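Local coordinates for protein alpha-1,2-mannosidase (PDB 1HCU) that probably trims alpha-1,2-linked mannose residues from N-linked high-mannose glycans, as a calcium-dependent glycoside hydrolase of family 47, at residues S338-G341 with T342-T346. Residues are numbered along the deposited sequence; the frame is centred on the assembly and turned at random.
Sequences SYFG and TYTQT
Thr342 N bonds to Tyr339 O (3.2 Å) and Tyr343 N to Phe340 O (2.8 Å), both three residues back, where helix 326-344 is kinked and the usual bonds to the turn before are missing. Thr344 N also bonds to Phe340 O, at 3.0 Å and four residues back, which makes two donors on that oxygen. Tyr339 O takes a second donor, Thr342 OG1, at 2.6 Å. That hydroxyl sits between the backbone N and the carbonyl carbon (chi1 62°), which turns it back onto the preceding turn. The Thr342 side chain also touches Pro352 and Phe381. With alanine in its place, Tyr339 O would probably keep just the backbone N-H, and a gap would be likely against Pro352 and Phe381. This helix belongs to the (alpha/alpha)7 barrel of family 47. The side chains of Phe340 and Thr344 cross at about a right angle, CE2 of Phe340 lying 3.6 Å from Thr344 CB. Phe340 also touches Leu398 and Leu413 of two further helices. Thr344 CG2 rests 3.5 Å from Gly341 CA. The extended side chain of Gln345 brings NE2 to Gly341 O at 3.0 Å, from above the carbonyl plane. Its OE1 bonds to Arg287 NH1. Tyr343 OH hydrogen-bonds to His307 NE2, and its side chain is about 7 Å from that of Glu393, a predicted active-site residue.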
ATOM      1  N   SER A 338     -13.312   8.763  -9.438  1.00 14.11           N
ATOM      2  CA  SER A 338     -14.268   7.681  -9.617  1.00 12.22           C
ATOM      3  C   SER A 338     -14.354   6.767  -8.411  1.00 11.85           C
ATOM      4  O   SER A 338     -15.447   6.411  -7.972  1.00 11.08           O
ATOM      5  CB  SER A 338     -13.918   6.869 -10.864  1.00 12.61           C
ATOM      6  OG  SER A 338     -14.279   7.576 -12.033  1.00 11.39           O
ATOM      7  N   TYR A 339     -13.199   6.390  -7.876  1.00 10.69           N
ATOM      8  CA  TYR A 339     -13.165   5.515  -6.718  1.00 10.07           C
ATOM      9  C   TYR A 339     -13.693   6.217  -5.466  1.00 10.75           C
ATOM     10  O   TYR A 339     -14.200   5.569  -4.550  1.00  7.88           O
ATOM     11  CB  TYR A 339     -11.745   4.980  -6.525  1.00  9.86           C
ATOM     12  CG  TYR A 339     -11.458   3.787  -7.416  1.00  9.40           C
ATOM     13  CD1 TYR A 339     -11.759   2.499  -6.990  1.00  7.86           C
ATOM     14  CD2 TYR A 339     -10.943   3.949  -8.711  1.00  9.19           C
ATOM     15  CE1 TYR A 339     -11.563   1.398  -7.811  1.00  6.90           C
ATOM     16  CE2 TYR A 339     -10.743   2.846  -9.546  1.00  7.11           C
ATOM     17  CZ  TYR A 339     -11.059   1.575  -9.083  1.00  6.46           C
ATOM     18  OH  TYR A 339     -10.879   0.469  -9.883  1.00  7.57           O
ATOM     19  N   PHE A 340     -13.599   7.544  -5.426  1.00 11.79           N
ATOM     20  CA  PHE A 340     -14.138   8.251  -4.274  1.00 12.82           C
ATOM     21  C   PHE A 340     -15.662   8.187  -4.336  1.00 11.93           C
ATOM     22  O   PHE A 340     -16.336   8.254  -3.312  1.00 13.78           O
ATOM     23  CB  PHE A 340     -13.698   9.711  -4.246  1.00 12.86           C
ATOM     24  CG  PHE A 340     -14.313  10.489  -3.122  1.00 12.60           C
ATOM     25  CD1 PHE A 340     -13.876  10.308  -1.812  1.00 13.58           C
ATOM     26  CD2 PHE A 340     -15.374  11.350  -3.364  1.00 10.90           C
ATOM     27  CE1 PHE A 340     -14.495  10.978  -0.757  1.00 16.23           C
ATOM     28  CE2 PHE A 340     -15.999  12.019  -2.322  1.00 14.85           C
ATOM     29  CZ  PHE A 340     -15.559  11.836  -1.012  1.00 13.75           C
ATOM     30  N   GLY A 341     -16.194   8.042  -5.547  1.00 13.27           N
ATOM     31  CA  GLY A 341     -17.633   7.947  -5.735  1.00 11.59           C
ATOM     32  C   GLY A 341     -18.221   6.709  -5.071  1.00 11.95           C
ATOM     33  O   GLY A 341     -19.433   6.650  -4.840  1.00 11.25           O
ATOM     34  N   THR A 342     -17.382   5.712  -4.776  1.00  9.78           N
ATOM     35  CA  THR A 342     -17.872   4.492  -4.115  1.00 11.65           C
ATOM     36  C   THR A 342     -17.905   4.740  -2.606  1.00 12.32           C
ATOM     37  O   THR A 342     -18.457   3.951  -1.838  1.00 11.20           O
ATOM     38  CB  THR A 342     -16.983   3.243  -4.413  1.00 10.45           C
ATOM     39  OG1 THR A 342     -15.652   3.456  -3.918  1.00 10.26           O
ATOM     40  CG2 THR A 342     -16.936   2.961  -5.914  1.00  7.56           C
ATOM     41  N   TYR A 343     -17.297   5.850  -2.199  1.00 12.31           N
ATOM     42  CA  TYR A 343     -17.266   6.261  -0.796  1.00 14.70           C
ATOM     43  C   TYR A 343     -18.499   7.142  -0.544  1.00 15.38           C
ATOM     44  O   TYR A 343     -19.363   6.821   0.271  1.00 14.58           O
ATOM     45  CB  TYR A 343     -16.007   7.094  -0.518  1.00 13.57           C
ATOM     46  CG  TYR A 343     -14.854   6.372   0.147  1.00 14.56           C
ATOM     47  CD1 TYR A 343     -14.545   6.614   1.485  1.00 14.06           C
ATOM     48  CD2 TYR A 343     -14.052   5.471  -0.564  1.00 13.61           C
ATOM     49  CE1 TYR A 343     -13.472   5.986   2.104  1.00 12.11           C
ATOM     50  CE2 TYR A 343     -12.973   4.833   0.046  1.00 12.95           C
ATOM     51  CZ  TYR A 343     -12.688   5.095   1.383  1.00 14.75           C
ATOM     52  OH  TYR A 343     -11.641   4.463   2.009  1.00 12.53           O
ATOM     53  N   THR A 344     -18.553   8.245  -1.287  1.00 16.04           N
ATOM     54  CA  THR A 344     -19.601   9.262  -1.194  1.00 18.26           C
ATOM     55  C   THR A 344     -21.030   8.792  -1.481  1.00 17.20           C
ATOM     56  O   THR A 344     -21.985   9.443  -1.068  1.00 16.68           O
ATOM     57  CB  THR A 344     -19.267  10.468  -2.147  1.00 19.27           C
ATOM     58  OG1 THR A 344     -20.118  11.580  -1.858  1.00 23.25           O
ATOM     59  CG2 THR A 344     -19.466  10.069  -3.603  1.00 18.48           C
ATOM     60  N   GLN A 345     -21.192   7.663  -2.161  1.00 17.48           N
ATOM     61  CA  GLN A 345     -22.544   7.210  -2.466  1.00 16.48           C
ATOM     62  C   GLN A 345     -23.134   6.116  -1.575  1.00 16.71           C
ATOM     63  O   GLN A 345     -24.314   5.775  -1.716  1.00 17.43           O
ATOM     64  CB  GLN A 345     -22.634   6.821  -3.945  1.00 14.13           C
ATOM     65  CG  GLN A 345     -22.239   7.976  -4.859  1.00 13.73           C
ATOM     66  CD  GLN A 345     -22.466   7.689  -6.331  1.00 15.96           C
ATOM     67  OE1 GLN A 345     -23.566   7.888  -6.854  1.00 15.79           O
ATOM     68  NE2 GLN A 345     -21.422   7.206  -7.010  1.00 14.93           N
ATOM     69  N   THR A 346     -22.347   5.569  -0.652  1.00 14.34           N
ATOM     70  CA  THR A 346     -22.891   4.550   0.241  1.00 15.42           C
ATOM     71  C   THR A 346     -23.593   5.267   1.394  1.00 16.40           C
ATOM     72  O   THR A 346     -23.488   6.488   1.531  1.00 16.73           O
ATOM     73  CB  THR A 346     -21.797   3.627   0.838  1.00 15.19           C
ATOM     74  OG1 THR A 346     -20.921   4.396   1.674  1.00 13.94           O
ATOM     75  CG2 THR A 346     -20.990   2.963  -0.277  1.00 15.03           C
TER